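Local atomic coordinates of amidohydrolase (Pseudomonas aeruginosa, PDB entry 2I5G), a protein that is probably a metallodipeptidase of the membrane dipeptidase (M19) family, hydrolysing the peptide bond of dipeptides. Residues 14-19 / 247-252; 32-37 / 285-290; 172-177 / 319-324. The protein carries 2 engineered substitutions. One frame throughout, in Å; residues are numbered along the deposited sequence.

Interaction 1 of 3, residues 14-19 / 247-252; sequences DGLIIA and GTDFTQ
Asp-14 lays its carboxylate against Thr-248, the two side chains crossing at about a right angle where the first and last strands of a TIM barrel meet. Strand 13-17 opens the barrel, and 247-252 is the loop leaving strand 244-246; Gly-15 is also backbone-bonded to Ile-246 at this seam. CG of Asp-14 stands anti to its N (chi1 -173°), which swings the carboxylate to Thr-248; OD1 accepts from Thr-248 OG1, while OD2 takes a weak bond from Thr-248 N (2.9 Å). OD2 also closes an Asx turn, accepting from Leu-16 N at 3.0 Å from above the carboxylate plane. One buried acid thus ties the start of the loop to its own strand.

Further on the backbones make a single bridge, Ile-17 with Phe-250. Asp-249 N bonds Leu-16 O and Ile-18 N bonds Phe-250 O, both at 2.8 Å. Ile-17 and the base of Phe-250 lie alongside each other, pointing the same way, with CG1 of Ile-17 packing on CB of Phe-250 at 4.2 Å. The Asp-249 side chain also touches His-180 of strand 177-181. At the far end CG1 of Ile-18 rests beside CG2 of Thr-251 (3.9 Å), and CA of Thr-251 directs its hydrogen at Ile-18 O over 3.2 Å.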
loop_
_atom_site.group_PDB
_atom_site.type_symbol
_atom_site.label_atom_id
_atom_site.label_comp_id
_atom_site.label_asym_id
_atom_site.label_seq_id
_atom_site.Cartn_x
_atom_site.Cartn_y
_atom_site.Cartn_z
ATOM N N ASP A 14 16.348 -14.420 -21.120
ATOM C CA ASP A 14 15.459 -15.028 -20.141
ATOM C C ASP A 14 14.699 -13.949 -19.401
ATOM O O ASP A 14 15.294 -13.086 -18.764
ATOM C CB ASP A 14 16.249 -15.883 -19.152
ATOM C CG ASP A 14 15.350 -16.664 -18.210
ATOM O OD1 ASP A 14 15.865 -17.575 -17.525
ATOM O OD2 ASP A 14 14.132 -16.367 -18.154
ATOM N N GLY A 15 13.377 -14.015 -19.490
ATOM C CA GLY A 15 12.522 -13.031 -18.852
ATOM C C GLY A 15 12.573 -12.936 -17.337
ATOM O O GLY A 15 12.164 -11.919 -16.778
ATOM N N LEU A 16 13.049 -13.978 -16.661
ATOM C CA LEU A 16 13.120 -13.923 -15.213
ATOM C C LEU A 16 14.053 -14.919 -14.546
ATOM O O LEU A 16 13.968 -16.130 -14.768
ATOM C CB LEU A 16 11.741 -14.095 -14.594
ATOM C CG LEU A 16 11.784 -13.591 -13.151
ATOM C CD1 LEU A 16 11.332 -12.137 -13.136
ATOM C CD2 LEU A 16 10.897 -14.422 -12.258
ATOM N N ILE A 17 14.924 -14.386 -13.697
ATOM C CA ILE A 17 15.876 -15.190 -12.956
ATOM C C ILE A 17 16.095 -14.586 -11.565
ATOM O O ILE A 17 16.366 -13.395 -11.439
ATOM C CB ILE A 17 17.221 -15.278 -13.715
ATOM C CG1 ILE A 17 17.054 -16.169 -14.945
ATOM C CG2 ILE A 17 18.311 -15.840 -12.814
ATOM C CD1 ILE A 17 18.334 -16.370 -15.750
ATOM N N ILE A 18 15.926 -15.414 -10.531
ATOM C CA ILE A 18 16.131 -15.032 -9.130
ATOM C C ILE A 18 17.021 -16.108 -8.532
ATOM O O ILE A 18 16.578 -16.915 -7.714
ATOM C CB ILE A 18 14.832 -15.009 -8.284
ATOM C CG1 ILE A 18 13.862 -16.093 -8.759
ATOM C CG2 ILE A 18 14.224 -13.647 -8.304
ATOM C CD1 ILE A 18 13.208 -15.810 -10.097
ATOM N N ALA A 19 18.274 -16.130 -8.968
ATOM C CA ALA A 19 19.239 -17.104 -8.487
ATOM C C ALA A 19 20.152 -16.453 -7.466
ATOM O O ALA A 19 20.259 -15.230 -7.418
ATOM C CB ALA A 19 20.061 -17.625 -9.652
ATOM N N GLY A 247 10.781 -17.072 -19.928
ATOM C CA GLY A 247 10.882 -16.496 -18.591
ATOM C C GLY A 247 10.972 -17.664 -17.610
ATOM O O GLY A 247 10.058 -17.906 -16.819
ATOM N N THR A 248 12.083 -18.398 -17.674
ATOM C CA THR A 248 12.302 -19.586 -16.845
ATOM C C THR A 248 11.937 -19.473 -15.375
ATOM O O THR A 248 11.289 -20.362 -14.821
ATOM C CB THR A 248 13.765 -20.058 -16.907
ATOM O OG1 THR A 248 14.586 -19.181 -16.126
ATOM C CG2 THR A 248 14.256 -20.065 -18.338
ATOM N N ASP A 249 12.368 -18.395 -14.737
ATOM C CA ASP A 249 12.087 -18.208 -13.326
ATOM C C ASP A 249 13.059 -19.097 -12.550
ATOM O O ASP A 249 12.688 -19.735 -11.569
ATOM C CB ASP A 249 10.633 -18.591 -13.034
ATOM C CG ASP A 249 10.155 -18.114 -11.675
ATOM O OD1 ASP A 249 10.735 -17.144 -11.144
ATOM O OD2 ASP A 249 9.181 -18.698 -11.143
ATOM N N PHE A 250 14.309 -19.142 -13.011
ATOM C CA PHE A 250 15.345 -19.934 -12.348
ATOM C C PHE A 250 15.631 -19.395 -10.945
ATOM O O PHE A 250 15.879 -18.199 -10.769
ATOM C CB PHE A 250 16.643 -19.912 -13.159
ATOM C CG PHE A 250 16.774 -21.045 -14.138
ATOM C CD1 PHE A 250 16.625 -22.368 -13.719
ATOM C CD2 PHE A 250 17.076 -20.795 -15.476
ATOM C CE1 PHE A 250 16.775 -23.426 -14.616
ATOM C CE2 PHE A 250 17.229 -21.848 -16.382
ATOM C CZ PHE A 250 17.078 -23.166 -15.948
ATOM N N THR A 251 15.603 -20.283 -9.957
ATOM C CA THR A 251 15.857 -19.915 -8.565
ATOM C C THR A 251 17.163 -20.569 -8.105
ATOM O O THR A 251 17.398 -20.772 -6.908
ATOM C CB THR A 251 14.712 -20.396 -7.654
ATOM O OG1 THR A 251 14.663 -21.829 -7.658
ATOM C CG2 THR A 251 13.387 -19.866 -8.154
ATOM N N GLN A 252 18.008 -20.882 -9.082
ATOM C CA GLN A 252 19.289 -21.539 -8.861
ATOM C C GLN A 252 20.145 -21.038 -7.695
ATOM O O GLN A 252 20.545 -19.872 -7.641
ATOM C CB GLN A 252 20.103 -21.490 -10.148
ATOM C CG GLN A 252 21.209 -22.507 -10.197
ATOM C CD GLN A 252 21.884 -22.558 -11.545
ATOM O OE1 GLN A 252 21.238 -22.788 -12.566
ATOM N NE2 GLN A 252 23.195 -22.347 -11.556
#

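Interaction 2 of 3, residues 32-37 / 285-290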
loop_
_atom_site.group_PDB
_atom_site.type_symbol
_atom_site.label_atom_id
_atom_site.label_comp_id
_atom_site.label_asym_id
_atom_site.label_seq_id
_atom_site.Cartn_x
_atom_site.Cartn_y
_atom_site.Cartn_z
ATOM N N GLY A 32 25.440 -21.850 -20.749
ATOM C CA GLY A 32 24.194 -21.997 -21.475
ATOM C C GLY A 32 24.065 -21.043 -22.646
ATOM O O GLY A 32 23.033 -21.020 -23.320
ATOM N N GLY A 33 25.105 -20.247 -22.883
ATOM C CA GLY A 33 25.089 -19.302 -23.987
ATOM C C GLY A 33 24.093 -18.162 -23.842
ATOM O O GLY A 33 23.747 -17.502 -24.822
ATOM N N LEU A 34 23.640 -17.929 -22.615
ATOM C CA LEU A 34 22.680 -16.873 -22.321
ATOM C C LEU A 34 23.248 -15.525 -22.751
ATOM O O LEU A 34 24.388 -15.194 -22.426
ATOM C CB LEU A 34 22.383 -16.862 -20.817
ATOM C CG LEU A 34 21.181 -16.082 -20.282
ATOM C CD1 LEU A 34 19.899 -16.673 -20.843
ATOM C CD2 LEU A 34 21.162 -16.146 -18.760
ATOM N N THR A 35 22.458 -14.749 -23.484
ATOM C CA THR A 35 22.904 -13.437 -23.937
ATOM C C THR A 35 22.540 -12.379 -22.903
ATOM O O THR A 35 23.376 -11.557 -22.522
ATOM C CB THR A 35 22.264 -13.055 -25.279
ATOM O OG1 THR A 35 22.502 -14.095 -26.234
ATOM C CG2 THR A 35 22.860 -11.761 -25.801
ATOM N N ALA A 36 21.294 -12.404 -22.444
ATOM C CA ALA A 36 20.854 -11.438 -21.447
ATOM C C ALA A 36 19.743 -12.006 -20.574
ATOM O O ALA A 36 19.082 -12.975 -20.946
ATOM C CB ALA A 36 20.389 -10.163 -22.131
ATOM N N ALA A 37 19.544 -11.400 -19.406
ATOM C CA ALA A 37 18.511 -11.862 -18.496
ATOM C C ALA A 37 17.965 -10.799 -17.543
ATOM O O ALA A 37 18.702 -9.942 -17.054
ATOM C CB ALA A 37 19.034 -13.041 -17.698
ATOM N N ARG A 285 17.227 -28.303 -15.693
ATOM C CA ARG A 285 17.262 -28.056 -14.254
ATOM C C ARG A 285 18.223 -26.925 -13.871
ATOM O O ARG A 285 18.114 -26.353 -12.788
ATOM C CB ARG A 285 17.675 -29.334 -13.519
ATOM C CG ARG A 285 16.697 -30.478 -13.631
ATOM C CD ARG A 285 15.738 -30.495 -12.453
ATOM N NE ARG A 285 14.821 -31.637 -12.496
ATOM C CZ ARG A 285 15.195 -32.916 -12.464
ATOM N NH1 ARG A 285 16.478 -33.241 -12.395
ATOM N NH2 ARG A 285 14.280 -33.877 -12.483
ATOM N N THR A 286 19.175 -26.620 -14.744
ATOM C CA THR A 286 20.132 -25.549 -14.479
ATOM C C THR A 286 20.257 -24.606 -15.674
ATOM O O THR A 286 20.009 -24.986 -16.821
ATOM C CB THR A 286 21.539 -26.099 -14.156
ATOM O OG1 THR A 286 22.013 -26.882 -15.256
ATOM C CG2 THR A 286 21.510 -26.949 -12.905
ATOM N N VAL A 287 20.644 -23.369 -15.392
ATOM C CA VAL A 287 20.800 -22.366 -16.429
ATOM C C VAL A 287 21.714 -22.886 -17.531
ATOM O O VAL A 287 21.429 -22.719 -18.717
ATOM C CB VAL A 287 21.389 -21.069 -15.841
ATOM C CG1 VAL A 287 21.496 -20.003 -16.921
ATOM C CG2 VAL A 287 20.509 -20.580 -14.700
ATOM N N GLY A 288 22.805 -23.531 -17.135
ATOM C CA GLY A 288 23.749 -24.059 -18.105
ATOM C C GLY A 288 23.163 -25.030 -19.117
ATOM O O GLY A 288 23.848 -25.445 -20.057
ATOM N N GLU A 289 21.897 -25.391 -18.937
ATOM C CA GLU A 289 21.236 -26.320 -19.848
ATOM C C GLU A 289 20.295 -25.639 -20.831
ATOM O O GLU A 289 19.612 -26.314 -21.603
ATOM C CB GLU A 289 20.450 -27.366 -19.064
ATOM C CG GLU A 289 21.296 -28.404 -18.370
ATOM C CD GLU A 289 20.445 -29.437 -17.668
ATOM O OE1 GLU A 289 19.889 -29.111 -16.600
ATOM O OE2 GLU A 289 20.318 -30.568 -18.193
ATOM N N PHE A 290 20.263 -24.307 -20.800
ATOM C CA PHE A 290 19.396 -23.526 -21.684
ATOM C C PHE A 290 19.335 -24.074 -23.117
ATOM O O PHE A 290 18.252 -24.217 -23.689
ATOM C CB PHE A 290 19.856 -22.065 -21.709
ATOM C CG PHE A 290 18.797 -21.085 -21.291
ATOM C CD1 PHE A 290 17.720 -20.803 -22.124
ATOM C CD2 PHE A 290 18.863 -20.457 -20.048
ATOM C CE1 PHE A 290 16.724 -19.914 -21.727
ATOM C CE2 PHE A 290 17.874 -19.568 -19.641
ATOM C CZ PHE A 290 16.802 -19.296 -20.483
#
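Leu-34 and Phe-290 make the main apolar contact, their side chains crossing at a slant. One methyl, CD1 of Leu-34, sits over a face of the Phe-290 ring as a CH-pi contact, 4.1 Å from the centroid and 25° off the ring normal. It is displaced toward the rim, where CE2 of Phe-290 is the ring atom nearest to CD1 of Leu-34 at 3.7 Å. The other methyl serves a second neighbour: CD2 of Leu-34 packs on CG1 of Val-287 at 4.3 Å. Leu-34 thus splits its two branches between the aromatic ring and the short 3-10 segment 287-289. The extended first torsion of Leu-34, chi1 -166°, sends CG away from its own N toward these residues.

Backbone packing comes next. Gly-32 meets Gly-288 with their CA atoms 4.0 Å apart, and CA of Gly-32 packs on Gly-288 O. The two segments lie close here, glycine against glycine, with CB of Phe-290 beside Gly-32 O at 3.7 Å. Helix 23-31 ends just before Gly-32, and Gly-33, with positive phi, completes a Schellman motif. The chain then passes through Leu-34 into strand 36-40, an alpha-to-beta turn of the TIM barrel, while 285-290 leads into helix 291-299.

No hydrogen bond joins the two segments; several backbone polar atoms bond instead to residues outside them. Gly-288 N bonds to Asp-28 of helix 23-31, and Gly-288 O to Lys-31. Within 285-290, OE1 of Glu-289 accepts from Arg-285 N (2.9 Å), above the carboxylate plane, and from Thr-286 N (3.2 Å) through its anti lone pair.

Interaction 3 of 3, residues 172-177 / 319-324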
loop_
_atom_site.group_PDB
_atom_site.type_symbol
_atom_site.label_atom_id
_atom_site.label_comp_id
_atom_site.label_asym_id
_atom_site.label_seq_id
_atom_site.Cartn_x
_atom_site.Cartn_y
_atom_site.Cartn_z
ATOM N N SER A 172 -1.414 1.630 -19.971
ATOM C CA SER A 172 -0.085 1.894 -20.516
ATOM C C SER A 172 -0.133 2.153 -22.007
ATOM O O SER A 172 -0.925 1.547 -22.732
ATOM C CB SER A 172 0.859 0.725 -20.250
ATOM O OG SER A 172 0.555 -0.357 -21.106
ATOM N N LYS A 173 0.731 3.056 -22.456
ATOM C CA LYS A 173 0.822 3.424 -23.866
ATOM C C LYS A 173 1.970 2.666 -24.514
ATOM O O LYS A 173 2.308 2.877 -25.679
ATOM C CB LYS A 173 1.037 4.932 -23.991
ATOM C CG LYS A 173 -0.154 5.728 -23.497
ATOM C CD LYS A 173 0.147 7.195 -23.378
ATOM C CE LYS A 173 -1.078 7.912 -22.861
ATOM N NZ LYS A 173 -0.812 9.344 -22.595
ATOM N N LYS A 174 2.565 1.780 -23.728
ATOM C CA LYS A 174 3.673 0.957 -24.172
ATOM C C LYS A 174 3.347 -0.468 -23.769
ATOM O O LYS A 174 2.749 -0.704 -22.716
ATOM C CB LYS A 174 4.975 1.398 -23.501
ATOM C CG LYS A 174 5.565 2.688 -24.044
ATOM C CD LYS A 174 6.024 2.527 -25.488
ATOM C CE LYS A 174 6.920 3.686 -25.888
ATOM N NZ LYS A 174 7.504 3.539 -27.254
ATOM N N PRO A 175 3.740 -1.441 -24.600
ATOM C CA PRO A 175 3.475 -2.849 -24.315
ATOM C C PRO A 175 3.843 -3.242 -22.887
ATOM O O PRO A 175 4.842 -2.771 -22.345
ATOM C CB PRO A 175 4.339 -3.571 -25.344
ATOM C CG PRO A 175 4.349 -2.620 -26.496
ATOM C CD PRO A 175 4.558 -1.296 -25.816
ATOM N N VAL A 176 3.021 -4.083 -22.272
ATOM C CA VAL A 176 3.302 -4.576 -20.928
ATOM C C VAL A 176 3.566 -6.073 -21.086
ATOM O O VAL A 176 3.468 -6.609 -22.194
ATOM C CB VAL A 176 2.126 -4.345 -19.967
ATOM C CG1 VAL A 176 1.876 -2.844 -19.816
ATOM C CG2 VAL A 176 0.891 -5.051 -20.478
ATOM N N CYS A 177 3.890 -6.762 -20.001
ATOM C CA CYS A 177 4.188 -8.178 -20.144
ATOM C C CYS A 177 3.917 -9.027 -18.920
ATOM O O CYS A 177 3.696 -8.516 -17.820
ATOM C CB CYS A 177 5.664 -8.345 -20.499
ATOM S SG CYS A 177 6.776 -7.843 -19.129
ATOM N N LEU A 319 11.420 -4.704 -25.816
ATOM C CA LEU A 319 12.238 -3.865 -24.952
ATOM C C LEU A 319 12.685 -2.648 -25.737
ATOM O O LEU A 319 12.861 -1.570 -25.177
ATOM C CB LEU A 319 13.462 -4.634 -24.447
ATOM C CG LEU A 319 13.163 -5.640 -23.330
ATOM C CD1 LEU A 319 14.403 -6.435 -22.991
ATOM C CD2 LEU A 319 12.656 -4.886 -22.110
ATOM N N ARG A 320 12.869 -2.825 -27.041
ATOM C CA ARG A 320 13.290 -1.730 -27.902
ATOM C C ARG A 320 12.129 -0.749 -27.987
ATOM O O ARG A 320 12.310 0.472 -27.924
ATOM C CB ARG A 320 13.639 -2.260 -29.294
ATOM C CG ARG A 320 14.151 -1.206 -30.260
ATOM C CD ARG A 320 14.363 -1.808 -31.647
ATOM N NE ARG A 320 15.411 -2.829 -31.658
ATOM C CZ ARG A 320 16.711 -2.569 -31.536
ATOM N NH1 ARG A 320 17.129 -1.315 -31.394
ATOM N NH2 ARG A 320 17.597 -3.561 -31.551
ATOM N N ASP A 321 10.929 -1.304 -28.117
ATOM C CA ASP A 321 9.719 -0.502 -28.202
ATOM C C ASP A 321 9.561 0.324 -26.929
ATOM O O ASP A 321 9.498 1.549 -26.983
ATOM C CB ASP A 321 8.493 -1.406 -28.360
ATOM C CG ASP A 321 7.245 -0.640 -28.776
ATOM O OD1 ASP A 321 7.126 0.557 -28.438
ATOM O OD2 ASP A 321 6.373 -1.244 -29.437
ATOM N N VAL A 322 9.517 -0.357 -25.787
ATOM C CA VAL A 322 9.325 0.303 -24.496
ATOM C C VAL A 322 10.406 1.293 -24.044
ATOM O O VAL A 322 10.088 2.286 -23.403
ATOM C CB VAL A 322 9.118 -0.734 -23.379
ATOM C CG1 VAL A 322 7.917 -1.613 -23.709
ATOM C CG2 VAL A 322 10.365 -1.571 -23.216
ATOM N N TRP A 323 11.674 1.037 -24.358
ATOM C CA TRP A 323 12.725 1.968 -23.954
ATOM C C TRP A 323 13.003 3.039 -25.002
ATOM O O TRP A 323 13.791 3.947 -24.750
ATOM C CB TRP A 323 14.042 1.239 -23.683
ATOM C CG TRP A 323 14.001 0.186 -22.639
ATOM C CD1 TRP A 323 13.112 0.081 -21.611
ATOM C CD2 TRP A 323 14.923 -0.902 -22.486
ATOM N NE1 TRP A 323 13.421 -1.002 -20.824
ATOM C CE2 TRP A 323 14.530 -1.624 -21.337
ATOM C CE3 TRP A 323 16.046 -1.335 -23.206
ATOM C CZ2 TRP A 323 15.219 -2.758 -20.890
ATOM C CZ3 TRP A 323 16.731 -2.460 -22.762
ATOM C CH2 TRP A 323 16.314 -3.158 -21.614
ATOM N N GLY A 324 12.365 2.938 -26.170
ATOM C CA GLY A 324 12.606 3.900 -27.236
ATOM C C GLY A 324 14.066 3.753 -27.632
ATOM O O GLY A 324 14.522 4.211 -28.679
#
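The Asp-321 and Pro-175 side chains cross at about a right angle, and the carboxylate divides its oxygens between two neighbours. OD2 of Asp-321 faces the proline, 3.8 Å from CG of Pro-175. OD1 of Asp-321 is met nearly along its C-O axis by NZ of Lys-174 at 3.2 Å, in a salt bridge. The other flat group, the indole of Trp-323, takes no part in the contact with the loop: Leu-319 O lies above one face, offset toward the rim, and Lys-109 makes a cation-pi contact with the ring.

Lys-174 gets to Asp-321 by a bend at chi2 (-66°) followed by an extended tail, which carries CD past CA of Val-322. Its NZ has a second acceptor, Asp-321 O, at 2.8 Å, approached from above the carbonyl plane. Gly-324 N binds the same oxygen from the opposite face, in a 3.3 Å bond. A backbone carbonyl in the last turn of the helix is therefore gripped twice, and the ammonium group probably also eases the negative end of the helix dipole.

Val-322 presents CG1 to the loop, 4.0 Å from CD of Pro-175 and 3.6 Å from Pro-175 O. Pro-175 also touches Val-318 one turn earlier, and Cys-177 touches Trp-315, so the loop follows the helix for some length. The loop joins helix 162-171 to strand 177-181: an alpha-to-beta connection of a TIM barrel, on the end away from the strand C termini, packed here against the C-terminal helix 304-323.

From the N terminus, strand 13-17 comes first and waits until 247-252 to be met, so interaction 1 closes a loop holding most of the barrel. Residues 32-37, one helix later, find 285-290, and 172-177 find 319-324 in the final helix. The segments alternate in every pairing, so all three contacts cross and none nests within another. Interactions 1 and 2 touch directly: strands 13-17 and 36-40 are neighbours, Gln-252 OE1 probably bonds Val-287 N, and Thr-248 packs on Phe-290. Interaction 3 stands apart, its centre about 21 Å from that of interaction 1, and ties the C-terminal helix to the loop leading into strand 177-181.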